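Local coordinates for conserved protein (Methanothermobacter thermautotrophicus, PDB 1I36), which is of unknown function but binds NADP in a Rossmann-type domain and resembles 3-hydroxyacid dehydrogenases, so it is probably an NADP-dependent oxidoreductase, at residues I6-V11 and V44-T49; T28-E31 and S36-E39; E52-Y55 and V59-S62. The protein carries 1 engineered substitution. All blocks are in the same frame, centred on the assembly; numbering follows the deposited sequence.

Interaction 1: residues I6-V11 and V44-T49; sequences IGFGEV and VGVTET. With NAP (NADP nicotinamide-adenine-dinucleotide phosphate), chain C.
Phe8 sits in the glycine-rich turn of the Rossmann-type dinucleotide site and packs on Val44 and Val46, where helix 35-44 runs out and the chain turns into strand 47-48. Gly7, Gly9 and Ala12 are consistent with a GxGxxA pattern, and helix 10-21 starts at Glu10. CG of Phe8 lies anti to the backbone N (chi1 -153°), which carries the ring to residues 44-49, while Phe8 C is 3.6 Å from O3B of the cofactor. Val46 CG1 comes in obliquely and lies 3.4 Å from Phe8 CZ, a tight apolar contact. Val44 CG2 meets the ring edge, near its plane, 4.1 Å from Phe8 CE2.

The other side of the turn holds NADP. Glu10 N bonds almost straight to O2A of NADP at 3.0 Å, and Val11 N bonds to O2N of NADP at 2.8 Å. These amides, at the start of helix 10-21, each grip one phosphate of the diphosphate. Gly7 has a backbone shape that calls for glycine. A side chain at Gly9 would run into O5B. Glu10 OE1 takes a weak bond from the amide N7N of the nicotinamide, and OE2 forms a salt bridge with Arg117.

If Phe8 were an alanine, neither valine would be reached, and the gap left behind the turn would probably let the phosphate-binding amides shift.

The ring also touches Thr37, Arg40 and Ala41 of helix 35-44 and Ala16 of helix 10-21. Val46 packs on Val26 and Thr28, and Thr47 pairs by backbone bonds with the same two residues of strand 25-28, so the contact fills the layer between the edge of the sheet and these two helices.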
ATOM      1  N   ILE A   6      27.732   5.068 -24.525  1.00 19.78           N
ATOM      2  CA  ILE A   6      28.333   6.291 -24.008  1.00 17.44           C
ATOM      3  C   ILE A   6      28.310   5.994 -22.512  1.00 19.45           C
ATOM      4  O   ILE A   6      27.235   5.810 -21.921  1.00 19.42           O
ATOM      5  CB  ILE A   6      27.506   7.527 -24.319  1.00 16.34           C
ATOM      6  CG1 ILE A   6      27.309   7.668 -25.830  1.00 15.44           C
ATOM      7  CG2 ILE A   6      28.236   8.764 -23.780  1.00 17.05           C
ATOM      8  CD1 ILE A   6      26.193   8.680 -26.187  1.00 14.71           C
ATOM      9  N   GLY A   7      29.499   5.930 -21.922  1.00 19.63           N
ATOM     10  CA  GLY A   7      29.665   5.567 -20.533  1.00 18.34           C
ATOM     11  C   GLY A   7      29.902   4.060 -20.547  1.00 23.93           C
ATOM     12  O   GLY A   7      29.474   3.377 -21.483  1.00 21.04           O
ATOM     13  N   PHE A   8      30.698   3.535 -19.615  1.00 22.36           N
ATOM     14  CA  PHE A   8      30.883   2.087 -19.606  1.00 22.80           C
ATOM     15  C   PHE A   8      31.084   1.602 -18.203  1.00 22.49           C
ATOM     16  O   PHE A   8      32.161   1.144 -17.818  1.00 25.17           O
ATOM     17  CB  PHE A   8      31.989   1.614 -20.568  1.00 24.85           C
ATOM     18  CG  PHE A   8      31.792   0.209 -21.060  1.00 20.87           C
ATOM     19  CD1 PHE A   8      31.061  -0.042 -22.209  1.00 23.89           C
ATOM     20  CD2 PHE A   8      32.289  -0.867 -20.338  1.00 26.88           C
ATOM     21  CE1 PHE A   8      30.809  -1.358 -22.640  1.00 22.94           C
ATOM     22  CE2 PHE A   8      32.054  -2.182 -20.747  1.00 25.70           C
ATOM     23  CZ  PHE A   8      31.310  -2.422 -21.901  1.00 25.87           C
ATOM     24  N   GLY A   9      30.025   1.786 -17.429  1.00 20.65           N
ATOM     25  CA  GLY A   9      29.994   1.400 -16.037  1.00 22.21           C
ATOM     26  C   GLY A   9      29.270   0.090 -15.851  1.00 22.00           C
ATOM     27  O   GLY A   9      29.291  -0.750 -16.745  1.00 19.96           O
ATOM     28  N   GLU A  10      28.616  -0.070 -14.705  1.00 23.05           N
ATOM     29  CA  GLU A  10      27.919  -1.305 -14.379  1.00 25.22           C
ATOM     30  C   GLU A  10      26.796  -1.682 -15.338  1.00 25.09           C
ATOM     31  O   GLU A  10      26.670  -2.847 -15.715  1.00 23.17           O
ATOM     32  CB  GLU A  10      27.378  -1.268 -12.947  1.00 27.31           C
ATOM     33  CG  GLU A  10      26.624  -2.537 -12.588  1.00 33.12           C
ATOM     34  CD  GLU A  10      26.378  -2.704 -11.095  1.00 38.56           C
ATOM     35  OE1 GLU A  10      25.966  -1.737 -10.429  1.00 39.87           O
ATOM     36  OE2 GLU A  10      26.587  -3.828 -10.590  1.00 43.04           O
ATOM     37  N   VAL A  11      25.936  -0.722 -15.665  1.00 21.79           N
ATOM     38  CA  VAL A  11      24.837  -0.989 -16.605  1.00 19.41           C
ATOM     39  C   VAL A  11      25.363  -1.376 -17.983  1.00 19.23           C
ATOM     40  O   VAL A  11      25.008  -2.428 -18.515  1.00 19.72           O
ATOM     41  CB  VAL A  11      23.931   0.225 -16.738  1.00 17.95           C
ATOM     42  CG1 VAL A  11      22.931   0.029 -17.882  1.00 17.51           C
ATOM     43  CG2 VAL A  11      23.222   0.435 -15.410  1.00 19.42           C
ATOM     44  N   VAL A  44      35.092  -7.096 -20.969  1.00 36.57           N
ATOM     45  CA  VAL A  44      34.001  -7.457 -21.867  1.00 33.10           C
ATOM     46  C   VAL A  44      34.530  -7.699 -23.277  1.00 34.16           C
ATOM     47  O   VAL A  44      34.042  -8.591 -23.976  1.00 32.85           O
ATOM     48  CB  VAL A  44      32.887  -6.351 -21.892  1.00 32.84           C
ATOM     49  CG1 VAL A  44      31.827  -6.650 -22.971  1.00 32.09           C
ATOM     50  CG2 VAL A  44      32.216  -6.260 -20.533  1.00 30.43           C
ATOM     51  N   GLY A  45      35.552  -6.936 -23.681  1.00 35.03           N
ATOM     52  CA  GLY A  45      36.109  -7.079 -25.021  1.00 34.31           C
ATOM     53  C   GLY A  45      35.422  -6.198 -26.056  1.00 36.32           C
ATOM     54  O   GLY A  45      35.229  -6.590 -27.214  1.00 35.69           O
ATOM     55  N   VAL A  46      35.070  -4.984 -25.650  1.00 35.89           N
ATOM     56  CA  VAL A  46      34.404  -4.056 -26.548  1.00 37.15           C
ATOM     57  C   VAL A  46      35.367  -3.445 -27.544  1.00 36.15           C
ATOM     58  O   VAL A  46      36.563  -3.387 -27.308  1.00 37.30           O
ATOM     59  CB  VAL A  46      33.702  -2.910 -25.770  1.00 40.35           C
ATOM     60  CG1 VAL A  46      32.628  -3.483 -24.847  1.00 42.72           C
ATOM     61  CG2 VAL A  46      34.715  -2.122 -24.975  1.00 41.25           C
ATOM     62  N   THR A  47      34.847  -3.010 -28.683  1.00 35.30           N
ATOM     63  CA  THR A  47      35.693  -2.387 -29.677  1.00 35.27           C
ATOM     64  C   THR A  47      35.940  -0.947 -29.234  1.00 36.44           C
ATOM     65  O   THR A  47      34.999  -0.197 -29.010  1.00 36.00           O
ATOM     66  CB  THR A  47      35.032  -2.426 -31.061  1.00 35.29           C
ATOM     67  OG1 THR A  47      34.954  -3.791 -31.503  1.00 35.95           O
ATOM     68  CG2 THR A  47      35.827  -1.607 -32.063  1.00 34.91           C
ATOM     69  N   GLU A  48      37.208  -0.590 -29.053  1.00 35.66           N
ATOM     70  CA  GLU A  48      37.586   0.759 -28.636  1.00 34.71           C
ATOM     71  C   GLU A  48      37.673   1.631 -29.861  1.00 33.83           C
ATOM     72  O   GLU A  48      38.386   1.313 -30.807  1.00 36.26           O
ATOM     73  CB  GLU A  48      38.902   0.703 -27.871  1.00 34.00           C
ATOM     74  CG  GLU A  48      38.714  -0.073 -26.585  1.00 35.77           C
ATOM     75  CD  GLU A  48      40.001  -0.417 -25.846  1.00 37.93           C
ATOM     76  OE1 GLU A  48      41.029   0.285 -26.023  1.00 41.00           O
ATOM     77  OE2 GLU A  48      39.963  -1.387 -25.064  1.00 36.82           O
ATOM     78  N   THR A  49      36.978   2.758 -29.838  1.00 32.30           N
ATOM     79  CA  THR A  49      36.941   3.617 -31.004  1.00 30.18           C
ATOM     80  C   THR A  49      36.777   5.086 -30.644  1.00 29.62           C
ATOM     81  O   THR A  49      36.831   5.446 -29.478  1.00 29.64           O
ATOM     82  CB  THR A  49      35.799   3.160 -31.905  1.00 32.13           C
ATOM     83  OG1 THR A  49      35.857   3.862 -33.156  1.00 34.97           O
ATOM     84  CG2 THR A  49      34.444   3.426 -31.225  1.00 32.78           C
TER
HETATM   85  PA  NAP C1350      28.712   3.680 -13.113  1.00 29.01           P
HETATM   86  O1A NAP C1350      28.339   4.907 -12.432  1.00 30.67           O
HETATM   87  O2A NAP C1350      28.518   2.265 -12.875  1.00 26.74           O
HETATM   88  O5B NAP C1350      28.953   3.959 -14.742  1.00 26.77           O
HETATM   89  C5B NAP C1350      28.784   5.276 -15.533  1.00 26.59           C
HETATM   90  C4B NAP C1350      30.058   5.238 -16.240  1.00 31.01           C
HETATM   91  O4B NAP C1350      29.786   6.570 -17.118  1.00 29.38           O
HETATM   92  C3B NAP C1350      31.127   5.792 -15.952  1.00 33.10           C
HETATM   93  O3B NAP C1350      31.612   4.554 -16.259  1.00 32.72           O
HETATM   94  C2B NAP C1350      32.067   6.853 -16.367  1.00 29.18           C
HETATM   95  O2B NAP C1350      33.251   6.886 -16.796  1.00 29.84           O
HETATM   96  C1B NAP C1350      31.084   7.250 -17.293  1.00 29.40           C
HETATM   97  N9A NAP C1350      30.948   8.718 -17.360  1.00 29.95           N
HETATM   98  C8A NAP C1350      30.836   9.790 -16.468  1.00 29.59           C
HETATM   99  N7A NAP C1350      30.812  10.945 -17.095  1.00 33.26           N
HETATM  100  C5A NAP C1350      30.903  10.645 -18.441  1.00 31.73           C
HETATM  101  C6A NAP C1350      30.932  11.452 -19.626  1.00 34.19           C
HETATM  102  N6A NAP C1350      30.869  12.784 -19.576  1.00 36.47           N
HETATM  103  N1A NAP C1350      31.033  10.809 -20.852  1.00 35.71           N
HETATM  104  C2A NAP C1350      31.106   9.448 -20.922  1.00 33.62           C
HETATM  105  N3A NAP C1350      31.091   8.629 -19.852  1.00 32.93           N
HETATM  106  C4A NAP C1350      30.979   9.298 -18.628  1.00 32.04           C
HETATM  107  O3  NAP C1350      27.060   3.782 -13.326  1.00 25.12           O
HETATM  108  PN  NAP C1350      25.833   2.661 -13.683  1.00 24.55           P
HETATM  109  O1N NAP C1350      25.476   1.929 -12.421  1.00 22.76           O
HETATM  110  O2N NAP C1350      26.397   1.906 -14.807  1.00 21.10           O
HETATM  111  O5D NAP C1350      24.530   3.372 -14.233  1.00 25.47           O
HETATM  112  C5D NAP C1350      24.543   4.132 -15.469  1.00 25.55           C
HETATM  113  C4D NAP C1350      23.227   4.879 -15.579  1.00 21.70           C
HETATM  114  O4D NAP C1350      22.016   4.069 -15.493  1.00 23.77           O
HETATM  115  C3D NAP C1350      23.018   5.973 -14.502  1.00 24.37           C
HETATM  116  O3D NAP C1350      22.401   7.212 -14.978  1.00 22.99           O
HETATM  117  C2D NAP C1350      22.174   5.339 -13.449  1.00 22.70           C
HETATM  118  O2D NAP C1350      21.440   6.257 -12.692  1.00 21.42           O
HETATM  119  C1D NAP C1350      21.312   4.364 -14.282  1.00 23.93           C
HETATM  120  N1N NAP C1350      20.828   3.192 -13.536  1.00 26.91           N
HETATM  121  C2N NAP C1350      21.739   2.300 -12.954  1.00 31.01           C
HETATM  122  C3N NAP C1350      21.163   1.183 -12.260  1.00 31.01           C
HETATM  123  C7N NAP C1350      21.991   0.177 -11.614  1.00 35.19           C
HETATM  124  O7N NAP C1350      21.475  -0.790 -11.023  1.00 41.16           O
HETATM  125  N7N NAP C1350      23.347   0.247 -11.633  1.00 32.67           N
HETATM  126  C4N NAP C1350      19.758   1.048 -12.206  1.00 30.86           C
HETATM  127  C5N NAP C1350      18.900   1.926 -12.774  1.00 30.93           C
HETATM  128  C6N NAP C1350      19.434   2.997 -13.442  1.00 29.24           C
HETATM  129  P2B NAP C1350      34.358   7.150 -15.583  1.00 30.68           P
HETATM  130  O1X NAP C1350      34.477   5.923 -14.725  1.00 31.35           O
HETATM  131  O2X NAP C1350      35.520   7.410 -16.388  1.00 26.78           O
HETATM  132  O3X NAP C1350      33.832   8.242 -14.790  1.00 33.56           O

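Interaction 2: residues T28-E31 and S36-E39; sequences TSLE and STIE. With NAP (NADP nicotinamide-adenine-dinucleotide phosphate), chain C.
The chain turns at Leu30, and its CA comes within 6.3 Å of the CA of Ile38, one helical turn into helix 35-44. Residues 28-31 leave the end of strand 25-28. Residues 36-39 are fully helical. This is the strand-loop-helix unit that follows the second strand of a Rossmann fold, where the ribose and the 2'-phosphate of NADP are commonly recognised. No hydrogen bond joins the two segments, so side chains carry the contact.

Leu30 does most of the touching. Its CB points toward the helix, and its two methyls divide the work. Leu30 CD1 lies 4.0 Å from Ile38 CG2, and Leu30 CD2 is 4.0 Å from Ile38 CA. Leu30 CD2 also approaches CG2 of Thr37 at 4.1 Å, the two side chains running antiparallel alongside one another. Leucine thus rests on the helix backbone as well as on its side chains, in a partly buried apolar patch.

Thr37 faces two ways. Its CG2 stands anti to the backbone N and serves the leucine. Its OG1 stands anti to the carbonyl carbon (chi1 -70°) and serves the cofactor. The same rotamer therefore meets the apolar patch and the adenosine ribose. Thr37 belongs to the observed NADP site. Ser34 N and Arg33 NE also hydrogen-bond to NADP, and Ser34 OG bonds to Ser36 OG close to the start of the helix.

OG1 of Thr37 lies 2.6 Å from O1X of the 2'-phosphate and 3.0 Å from the ribose O3B.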
ATOM      1  N   THR A  28      32.654   1.416 -27.831  1.00 24.04           N
ATOM      2  CA  THR A  28      32.606   2.536 -26.898  1.00 27.07           C
ATOM      3  C   THR A  28      33.923   3.323 -27.003  1.00 27.38           C
ATOM      4  O   THR A  28      34.908   2.789 -27.505  1.00 26.90           O
ATOM      5  CB  THR A  28      32.422   2.027 -25.437  1.00 25.32           C
ATOM      6  OG1 THR A  28      31.992   3.110 -24.620  1.00 25.40           O
ATOM      7  CG2 THR A  28      33.720   1.494 -24.881  1.00 24.74           C
ATOM      8  N   SER A  29      33.911   4.581 -26.553  1.00 25.66           N
ATOM      9  CA  SER A  29      35.086   5.446 -26.573  1.00 27.94           C
ATOM     10  C   SER A  29      35.641   5.543 -25.167  1.00 26.92           C
ATOM     11  O   SER A  29      34.917   5.908 -24.241  1.00 27.01           O
ATOM     12  CB  SER A  29      34.697   6.836 -27.061  1.00 28.38           C
ATOM     13  OG  SER A  29      35.803   7.711 -27.028  1.00 29.98           O
ATOM     14  N   LEU A  30      36.922   5.219 -24.997  1.00 28.93           N
ATOM     15  CA  LEU A  30      37.549   5.262 -23.667  1.00 29.04           C
ATOM     16  C   LEU A  30      38.371   6.524 -23.358  1.00 30.09           C
ATOM     17  O   LEU A  30      38.951   6.637 -22.275  1.00 29.72           O
ATOM     18  CB  LEU A  30      38.411   4.024 -23.440  1.00 31.10           C
ATOM     19  CG  LEU A  30      37.678   2.679 -23.389  1.00 31.23           C
ATOM     20  CD1 LEU A  30      38.707   1.561 -23.321  1.00 34.35           C
ATOM     21  CD2 LEU A  30      36.745   2.620 -22.185  1.00 30.87           C
ATOM     22  N   GLU A  31      38.442   7.452 -24.308  1.00 31.07           N
ATOM     23  CA  GLU A  31      39.181   8.694 -24.100  1.00 35.49           C
ATOM     24  C   GLU A  31      38.541   9.502 -22.954  1.00 36.50           C
ATOM     25  O   GLU A  31      37.329   9.777 -22.954  1.00 36.01           O
ATOM     26  CB  GLU A  31      39.201   9.511 -25.391  1.00 38.24           C
ATOM     27  CG  GLU A  31      39.810  10.928 -25.267  1.00 46.33           C
ATOM     28  CD  GLU A  31      41.344  10.965 -25.117  1.00 49.86           C
ATOM     29  OE1 GLU A  31      41.873  12.096 -24.981  1.00 52.46           O
ATOM     30  OE2 GLU A  31      42.021   9.899 -25.132  1.00 48.94           O
ATOM     31  N   SER A  36      38.933   2.093 -13.956  1.00 39.79           N
ATOM     32  CA  SER A  36      37.874   1.107 -13.714  1.00 39.32           C
ATOM     33  C   SER A  36      36.965   0.928 -14.940  1.00 37.56           C
ATOM     34  O   SER A  36      36.530  -0.187 -15.244  1.00 38.01           O
ATOM     35  CB  SER A  36      37.052   1.444 -12.450  1.00 40.95           C
ATOM     36  OG  SER A  36      36.267   2.622 -12.585  1.00 42.71           O
ATOM     37  N   THR A  37      36.740   2.015 -15.672  1.00 34.33           N
ATOM     38  CA  THR A  37      35.914   1.970 -16.879  1.00 32.88           C
ATOM     39  C   THR A  37      36.665   1.283 -18.022  1.00 33.93           C
ATOM     40  O   THR A  37      36.084   0.468 -18.750  1.00 33.66           O
ATOM     41  CB  THR A  37      35.458   3.389 -17.295  1.00 28.48           C
ATOM     42  OG1 THR A  37      34.499   3.874 -16.341  1.00 26.30           O
ATOM     43  CG2 THR A  37      34.833   3.392 -18.695  1.00 27.45           C
ATOM     44  N   ILE A  38      37.954   1.605 -18.167  1.00 33.80           N
ATOM     45  CA  ILE A  38      38.795   1.012 -19.208  1.00 34.24           C
ATOM     46  C   ILE A  38      38.900  -0.486 -18.923  1.00 33.97           C
ATOM     47  O   ILE A  38      38.855  -1.311 -19.836  1.00 34.77           O
ATOM     48  CB  ILE A  38      40.224   1.667 -19.246  1.00 34.65           C
ATOM     49  CG1 ILE A  38      40.115   3.139 -19.658  1.00 31.47           C
ATOM     50  CG2 ILE A  38      41.118   0.948 -20.247  1.00 32.36           C
ATOM     51  CD1 ILE A  38      41.414   3.934 -19.531  1.00 34.49           C
ATOM     52  N   GLU A  39      38.944  -0.828 -17.643  1.00 34.86           N
ATOM     53  CA  GLU A  39      39.047  -2.221 -17.226  1.00 37.01           C
ATOM     54  C   GLU A  39      37.758  -3.000 -17.530  1.00 35.50           C
ATOM     55  O   GLU A  39      37.823  -4.125 -18.023  1.00 35.61           O
ATOM     56  CB  GLU A  39      39.415  -2.298 -15.744  1.00 39.36           C
ATOM     57  CG  GLU A  39      39.750  -3.690 -15.228  1.00 45.99           C
ATOM     58  CD  GLU A  39      40.854  -4.394 -16.034  1.00 50.21           C
ATOM     59  OE1 GLU A  39      41.760  -3.706 -16.582  1.00 51.40           O
ATOM     60  OE2 GLU A  39      40.806  -5.647 -16.117  1.00 51.33           O
TER
HETATM   61  PA  NAP C1350      28.712   3.680 -13.113  1.00 29.01           P
HETATM   62  O1A NAP C1350      28.339   4.907 -12.432  1.00 30.67           O
HETATM   63  O2A NAP C1350      28.518   2.265 -12.875  1.00 26.74           O
HETATM   64  O5B NAP C1350      28.953   3.959 -14.742  1.00 26.77           O
HETATM   65  C5B NAP C1350      28.784   5.276 -15.533  1.00 26.59           C
HETATM   66  C4B NAP C1350      30.058   5.238 -16.240  1.00 31.01           C
HETATM   67  O4B NAP C1350      29.786   6.570 -17.118  1.00 29.38           O
HETATM   68  C3B NAP C1350      31.127   5.792 -15.952  1.00 33.10           C
HETATM   69  O3B NAP C1350      31.612   4.554 -16.259  1.00 32.72           O
HETATM   70  C2B NAP C1350      32.067   6.853 -16.367  1.00 29.18           C
HETATM   71  O2B NAP C1350      33.251   6.886 -16.796  1.00 29.84           O
HETATM   72  C1B NAP C1350      31.084   7.250 -17.293  1.00 29.40           C
HETATM   73  N9A NAP C1350      30.948   8.718 -17.360  1.00 29.95           N
HETATM   74  C8A NAP C1350      30.836   9.790 -16.468  1.00 29.59           C
HETATM   75  N7A NAP C1350      30.812  10.945 -17.095  1.00 33.26           N
HETATM   76  C5A NAP C1350      30.903  10.645 -18.441  1.00 31.73           C
HETATM   77  C6A NAP C1350      30.932  11.452 -19.626  1.00 34.19           C
HETATM   78  N6A NAP C1350      30.869  12.784 -19.576  1.00 36.47           N
HETATM   79  N1A NAP C1350      31.033  10.809 -20.852  1.00 35.71           N
HETATM   80  C2A NAP C1350      31.106   9.448 -20.922  1.00 33.62           C
HETATM   81  N3A NAP C1350      31.091   8.629 -19.852  1.00 32.93           N
HETATM   82  C4A NAP C1350      30.979   9.298 -18.628  1.00 32.04           C
HETATM   83  O3  NAP C1350      27.060   3.782 -13.326  1.00 25.12           O
HETATM   84  PN  NAP C1350      25.833   2.661 -13.683  1.00 24.55           P
HETATM   85  O1N NAP C1350      25.476   1.929 -12.421  1.00 22.76           O
HETATM   86  O2N NAP C1350      26.397   1.906 -14.807  1.00 21.10           O
HETATM   87  O5D NAP C1350      24.530   3.372 -14.233  1.00 25.47           O
HETATM   88  C5D NAP C1350      24.543   4.132 -15.469  1.00 25.55           C
HETATM   89  C4D NAP C1350      23.227   4.879 -15.579  1.00 21.70           C
HETATM   90  O4D NAP C1350      22.016   4.069 -15.493  1.00 23.77           O
HETATM   91  C3D NAP C1350      23.018   5.973 -14.502  1.00 24.37           C
HETATM   92  O3D NAP C1350      22.401   7.212 -14.978  1.00 22.99           O
HETATM   93  C2D NAP C1350      22.174   5.339 -13.449  1.00 22.70           C
HETATM   94  O2D NAP C1350      21.440   6.257 -12.692  1.00 21.42           O
HETATM   95  C1D NAP C1350      21.312   4.364 -14.282  1.00 23.93           C
HETATM   96  N1N NAP C1350      20.828   3.192 -13.536  1.00 26.91           N
HETATM   97  C2N NAP C1350      21.739   2.300 -12.954  1.00 31.01           C
HETATM   98  C3N NAP C1350      21.163   1.183 -12.260  1.00 31.01           C
HETATM   99  C7N NAP C1350      21.991   0.177 -11.614  1.00 35.19           C
HETATM  100  O7N NAP C1350      21.475  -0.790 -11.023  1.00 41.16           O
HETATM  101  N7N NAP C1350      23.347   0.247 -11.633  1.00 32.67           N
HETATM  102  C4N NAP C1350      19.758   1.048 -12.206  1.00 30.86           C
HETATM  103  C5N NAP C1350      18.900   1.926 -12.774  1.00 30.93           C
HETATM  104  C6N NAP C1350      19.434   2.997 -13.442  1.00 29.24           C
HETATM  105  P2B NAP C1350      34.358   7.150 -15.583  1.00 30.68           P
HETATM  106  O1X NAP C1350      34.477   5.923 -14.725  1.00 31.35           O
HETATM  107  O2X NAP C1350      35.520   7.410 -16.388  1.00 26.78           O
HETATM  108  O3X NAP C1350      33.832   8.242 -14.790  1.00 33.56           O

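Interaction 3: residues E52-Y55 and V59-S62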
ATOM      1  N   GLU A  52      32.990   9.942 -32.038  1.00 31.44           N
ATOM      2  CA  GLU A  52      32.135  10.067 -33.217  1.00 33.43           C
ATOM      3  C   GLU A  52      31.776   8.744 -33.885  1.00 32.59           C
ATOM      4  O   GLU A  52      30.695   8.615 -34.466  1.00 32.78           O
ATOM      5  CB  GLU A  52      32.717  11.067 -34.213  1.00 36.95           C
ATOM      6  CG  GLU A  52      32.339  12.508 -33.830  1.00 42.28           C
ATOM      7  CD  GLU A  52      32.952  13.576 -34.729  1.00 46.95           C
ATOM      8  OE1 GLU A  52      32.836  13.468 -35.982  1.00 46.79           O
ATOM      9  OE2 GLU A  52      33.522  14.538 -34.161  1.00 46.48           O
ATOM     10  N   ASP A  53      32.647   7.748 -33.757  1.00 31.59           N
ATOM     11  CA  ASP A  53      32.352   6.446 -34.331  1.00 31.53           C
ATOM     12  C   ASP A  53      31.214   5.796 -33.514  1.00 30.45           C
ATOM     13  O   ASP A  53      30.338   5.148 -34.078  1.00 27.07           O
ATOM     14  CB  ASP A  53      33.599   5.557 -34.345  1.00 30.61           C
ATOM     15  CG  ASP A  53      33.387   4.259 -35.113  1.00 30.93           C
ATOM     16  OD1 ASP A  53      32.561   4.237 -36.043  1.00 33.59           O
ATOM     17  OD2 ASP A  53      34.028   3.248 -34.771  1.00 35.01           O
ATOM     18  N   VAL A  54      31.210   6.037 -32.202  1.00 28.38           N
ATOM     19  CA  VAL A  54      30.177   5.499 -31.315  1.00 25.81           C
ATOM     20  C   VAL A  54      28.842   6.042 -31.772  1.00 24.28           C
ATOM     21  O   VAL A  54      27.923   5.274 -32.036  1.00 24.49           O
ATOM     22  CB  VAL A  54      30.432   5.930 -29.847  1.00 24.53           C
ATOM     23  CG1 VAL A  54      29.242   5.526 -28.942  1.00 24.48           C
ATOM     24  CG2 VAL A  54      31.686   5.276 -29.356  1.00 22.40           C
ATOM     25  N   TYR A  55      28.788   7.362 -31.986  1.00 22.78           N
ATOM     26  CA  TYR A  55      27.570   8.052 -32.412  1.00 23.12           C
ATOM     27  C   TYR A  55      27.035   7.581 -33.731  1.00 22.17           C
ATOM     28  O   TYR A  55      25.891   7.873 -34.045  1.00 21.56           O
ATOM     29  CB  TYR A  55      27.774   9.583 -32.509  1.00 21.03           C
ATOM     30  CG  TYR A  55      28.273  10.232 -31.234  1.00 23.20           C
ATOM     31  CD1 TYR A  55      28.017   9.655 -29.980  1.00 22.73           C
ATOM     32  CD2 TYR A  55      28.980  11.441 -31.271  1.00 24.37           C
ATOM     33  CE1 TYR A  55      28.457  10.276 -28.792  1.00 20.14           C
ATOM     34  CE2 TYR A  55      29.421  12.068 -30.092  1.00 22.51           C
ATOM     35  CZ  TYR A  55      29.152  11.478 -28.863  1.00 22.43           C
ATOM     36  OH  TYR A  55      29.573  12.107 -27.711  1.00 22.37           O
ATOM     37  N   VAL A  59      22.343   2.050 -33.015  1.00 21.04           N
ATOM     38  CA  VAL A  59      21.807   2.098 -31.651  1.00 20.64           C
ATOM     39  C   VAL A  59      22.932   2.603 -30.744  1.00 18.72           C
ATOM     40  O   VAL A  59      24.009   2.010 -30.667  1.00 20.45           O
ATOM     41  CB  VAL A  59      21.291   0.719 -31.117  1.00 20.53           C
ATOM     42  CG1 VAL A  59      20.696   0.899 -29.694  1.00 18.16           C
ATOM     43  CG2 VAL A  59      20.179   0.145 -32.068  1.00 20.36           C
ATOM     44  N   VAL A  60      22.662   3.722 -30.081  1.00 18.57           N
ATOM     45  CA  VAL A  60      23.606   4.350 -29.174  1.00 16.10           C
ATOM     46  C   VAL A  60      22.927   4.409 -27.804  1.00 17.68           C
ATOM     47  O   VAL A  60      21.847   4.980 -27.681  1.00 16.48           O
ATOM     48  CB  VAL A  60      23.888   5.785 -29.615  1.00 16.82           C
ATOM     49  CG1 VAL A  60      24.856   6.450 -28.611  1.00 18.17           C
ATOM     50  CG2 VAL A  60      24.523   5.778 -31.053  1.00 18.01           C
ATOM     51  N   ILE A  61      23.529   3.779 -26.804  1.00 17.25           N
ATOM     52  CA  ILE A  61      22.951   3.764 -25.462  1.00 15.27           C
ATOM     53  C   ILE A  61      23.792   4.637 -24.525  1.00 14.83           C
ATOM     54  O   ILE A  61      25.001   4.456 -24.422  1.00 14.29           O
ATOM     55  CB  ILE A  61      22.907   2.306 -24.885  1.00 15.64           C
ATOM     56  CG1 ILE A  61      21.977   1.412 -25.747  1.00 13.46           C
ATOM     57  CG2 ILE A  61      22.416   2.327 -23.445  1.00 15.51           C
ATOM     58  CD1 ILE A  61      22.075  -0.075 -25.403  1.00 13.03           C
ATOM     59  N   SER A  62      23.123   5.570 -23.852  1.00 14.05           N
ATOM     60  CA  SER A  62      23.746   6.486 -22.904  1.00 14.28           C
ATOM     61  C   SER A  62      23.493   5.920 -21.500  1.00 14.58           C
ATOM     62  O   SER A  62      22.357   5.905 -21.036  1.00 15.78           O
ATOM     63  CB  SER A  62      23.085   7.866 -23.002  1.00 14.50           C
ATOM     64  OG  SER A  62      23.582   8.725 -21.985  1.00 13.80           O
TER
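Tyr55 OH is hydrogen-bonded to Glu51 OE2, while the carbonyl O of the same tyrosine meets Val60 at the other end of the residue. Val60 CG2 lies 3.9 Å from Tyr55 O and 3.6 Å from Val54 O. One methyl is thus set against the two successive carbonyls of residues 54 and 55. It stands anti to its own carbonyl carbon. The other methyl, Val60 CG1, stands anti to the backbone N (chi1 178°) and lies 4.5 Å from Val54 CG1, a looser apolar contact.

The CB of Val60 points toward the helix, whereas that of Tyr55 points away. The tyrosine side chain instead packs on Ile6, Val80, Arg75 and Ala76.

Val60 pairs by backbone bonds with Ile83 and Val85, and Ile61 with Gly4 and Ile6, which puts strand 59-62 inside the parallel part of the mixed sheet, between strands 2-6 and 83-86. Helix 51-55 is the short helix of the crossover from strand 47-48 to strand 59-62, passing strands 25-28 and 2-6. Such a beta-alpha-beta crossover is characteristic of the Rossmann fold.

All three contacts lie in the NADP-binding domain, and no hydrogen bond crosses any of them. Interactions 1 and 2 are apolar, while in 3 a methyl meets backbone carbonyl oxygens. Interaction 2 is nested in the loop closed by interaction 1, and both touch NADP: interaction 1 through backbone amides at the diphosphate, interaction 2 through a hydroxyl at the ribose and 2'-phosphate. Interactions 1 and 3 are buried, and interaction 2 is partly open. Strand pairing joins 1 and 2, with Thr47 O 3.1 Å from Thr28 N. Interactions 1 and 3 meet at Ile6, which packs on Val60 and Tyr55. Interaction 3, without cofactor contact, joins a crossover helix to the sheet.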